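Long-range contact in serine protease inhibitor (Thermoanaerobacter tengcongensis, PDB 2PEE), which probably inhibits serine proteases as a thermophilic member of the serpin family, whose N terminus traps the metastable native state: residues Y174-V179 / E324-T329. The protein carries 1 engineered substitution. Residues are numbered along the deposited sequence; the frame is centred on the assembly and turned at random.
Sequences YLINAV and EVLHKT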
loop_
_atom_site.group_PDB
_atom_site.type_symbol
_atom_site.label_atom_id
_atom_site.label_comp_id
_atom_site.label_asym_id
_atom_site.label_seq_id
_atom_site.Cartn_x
_atom_site.Cartn_y
_atom_site.Cartn_z
ATOM N N TYR A 174 18.926 2.785 1.059
ATOM C CA TYR A 174 17.523 3.131 0.850
ATOM C C TYR A 174 16.697 1.883 0.712
ATOM O O TYR A 174 17.142 0.895 0.099
ATOM C CB TYR A 174 17.314 3.880 -0.455
ATOM C CG TYR A 174 17.878 5.255 -0.531
ATOM C CD1 TYR A 174 18.670 5.623 -1.605
ATOM C CD2 TYR A 174 17.610 6.199 0.449
ATOM C CE1 TYR A 174 19.196 6.890 -1.701
ATOM C CE2 TYR A 174 18.131 7.467 0.365
ATOM C CZ TYR A 174 18.926 7.803 -0.716
ATOM O OH TYR A 174 19.458 9.065 -0.823
ATOM N N LEU A 175 15.484 1.938 1.253
ATOM C CA LEU A 175 14.439 0.997 0.879
ATOM C C LEU A 175 13.539 1.746 -0.074
ATOM O O LEU A 175 13.123 2.857 0.231
ATOM C CB LEU A 175 13.633 0.557 2.088
ATOM C CG LEU A 175 14.108 -0.616 2.936
ATOM C CD1 LEU A 175 15.536 -0.435 3.494
ATOM C CD2 LEU A 175 13.093 -0.809 4.078
ATOM N N ILE A 176 13.255 1.156 -1.228
ATOM C CA ILE A 176 12.364 1.766 -2.203
ATOM C C ILE A 176 11.096 0.924 -2.364
ATOM O O ILE A 176 11.169 -0.280 -2.615
ATOM C CB ILE A 176 13.069 1.960 -3.570
ATOM C CG1 ILE A 176 14.393 2.740 -3.413
ATOM C CG2 ILE A 176 12.150 2.640 -4.577
ATOM C CD1 ILE A 176 14.247 4.140 -2.849
ATOM N N ASN A 177 9.940 1.548 -2.172
ATOM C CA ASN A 177 8.675 0.906 -2.447
ATOM C C ASN A 177 7.916 1.687 -3.501
ATOM O O ASN A 177 7.756 2.898 -3.363
ATOM C CB ASN A 177 7.780 0.903 -1.221
ATOM C CG ASN A 177 8.456 0.418 0.017
ATOM O OD1 ASN A 177 7.945 0.646 1.128
ATOM N ND2 ASN A 177 9.587 -0.269 -0.140
ATOM N N ALA A 178 7.418 1.001 -4.527
ATOM C CA ALA A 178 6.470 1.611 -5.449
ATOM C C ALA A 178 5.328 0.647 -5.670
ATOM O O ALA A 178 5.556 -0.550 -5.874
ATOM C CB ALA A 178 7.134 1.971 -6.761
ATOM N N VAL A 179 4.099 1.150 -5.598
ATOM C CA VAL A 179 2.941 0.286 -5.773
ATOM C C VAL A 179 1.961 0.871 -6.768
ATOM O O VAL A 179 1.636 2.057 -6.704
ATOM C CB VAL A 179 2.204 -0.018 -4.450
ATOM C CG1 VAL A 179 1.266 -1.209 -4.650
ATOM C CG2 VAL A 179 3.191 -0.346 -3.342
ATOM N N GLU A 324 16.598 6.520 4.235
ATOM C CA GLU A 324 15.195 6.781 3.923
ATOM C C GLU A 324 14.498 5.512 3.526
ATOM O O GLU A 324 15.092 4.643 2.883
ATOM C CB GLU A 324 15.061 7.825 2.804
ATOM C CG GLU A 324 15.595 9.230 3.220
ATOM C CD GLU A 324 15.427 10.300 2.165
ATOM O OE1 GLU A 324 16.200 11.291 2.203
ATOM O OE2 GLU A 324 14.526 10.150 1.302
ATOM N N VAL A 325 13.243 5.391 3.952
ATOM C CA VAL A 325 12.319 4.403 3.393
ATOM C C VAL A 325 11.385 5.205 2.500
ATOM O O VAL A 325 10.482 5.907 2.968
ATOM C CB VAL A 325 11.528 3.673 4.466
ATOM C CG1 VAL A 325 10.629 2.631 3.835
ATOM C CG2 VAL A 325 12.458 3.035 5.466
ATOM N N LEU A 326 11.645 5.127 1.204
ATOM C CA LEU A 326 10.972 5.952 0.223
ATOM C C LEU A 326 9.801 5.171 -0.344
ATOM O O LEU A 326 9.999 4.227 -1.099
ATOM C CB LEU A 326 11.960 6.296 -0.883
ATOM C CG LEU A 326 11.928 7.680 -1.512
ATOM C CD1 LEU A 326 11.838 8.762 -0.441
ATOM C CD2 LEU A 326 13.188 7.860 -2.336
ATOM N N HIS A 327 8.590 5.581 0.032
ATOM C CA HIS A 327 7.354 4.885 -0.308
ATOM C C HIS A 327 6.471 5.734 -1.225
ATOM O O HIS A 327 6.107 6.864 -0.849
ATOM C CB HIS A 327 6.609 4.595 0.989
ATOM C CG HIS A 327 5.513 3.593 0.852
ATOM N ND1 HIS A 327 4.204 3.950 0.613
ATOM C CD2 HIS A 327 5.525 2.244 0.934
ATOM C CE1 HIS A 327 3.455 2.864 0.547
ATOM N NE2 HIS A 327 4.232 1.815 0.739
ATOM N N LYS A 328 6.124 5.206 -2.410
ATOM C CA LYS A 328 5.272 5.943 -3.364
ATOM C C LYS A 328 4.197 5.103 -4.028
ATOM O O LYS A 328 4.470 4.038 -4.579
ATOM C CB LYS A 328 6.090 6.624 -4.448
ATOM C CG LYS A 328 5.247 7.487 -5.386
ATOM C CD LYS A 328 6.125 8.343 -6.289
ATOM C CE LYS A 328 5.280 9.268 -7.169
ATOM N NZ LYS A 328 6.109 10.241 -7.956
ATOM N N THR A 329 2.979 5.624 -4.011
ATOM C CA THR A 329 1.818 4.926 -4.497
ATOM C C THR A 329 1.020 5.831 -5.440
ATOM O O THR A 329 1.122 7.052 -5.364
ATOM C CB THR A 329 0.890 4.536 -3.319
ATOM O OG1 THR A 329 0.632 5.696 -2.507
ATOM C CG2 THR A 329 1.529 3.463 -2.460
#
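Leu326 O accepts an almost straight hydrogen bond from Asn177 N of the neighbouring strand at 2.9 Å, supplemented by a longer, weaker C-H...O contact from Ile176 CA at 3.6 Å. The other backbone bonds follow in parallel register, Leu326 N to Leu175 O at 2.9 Å, Lys328 N to Asn177 O at 3.0 Å, and Leu175 N and Val179 N to the carbonyls of Glu324 and Lys328. On one face Ile176 CD1 lies against Leu326 CB at 3.7 Å and also reaches Leu326 CD2, while Tyr174 CD2 lies 3.8 Å from Glu324 CB, the two side chains side by side and pointing the same way. The carboxylate of Glu324 continues to a salt bridge with Lys288, and Lys328 extends from this face to a salt bridge with Glu284 and a hydrogen bond to Lys162 O. These are neighbouring strands in the middle of serpin sheet A (strands 3 and 5); in this family they part when the reactive-centre loop inserts between them, so the bonds described here belong to the closed, native sheet. Two helices lie against opposite faces, helix 142-155 on that of Tyr174 and Ile176, helix 50-61 on that of Leu175, Asn177 and Val179. On that second face, in what serpins call the shutter region, Asn177 OD1 lies at the edge of the His327 ring, in its plane, with amide and ring nearly perpendicular (89°). With CG anti to the backbone N (chi1 -165°), the His327 ring swings toward Asn177, and its rotation about CB-CG (chi2 -94°) presents CD2, 3.4 Å from Asn177 CB, while NE2 hydrogen-bonds Ser49 O. With an alanine in place of His327, Ser49 O would probably lose its bond from NE2, and a gap would open beside Asn177 CB where the ring now lies. Further along, Thr329 CG2 rests 4.1 Å from Val179 CB.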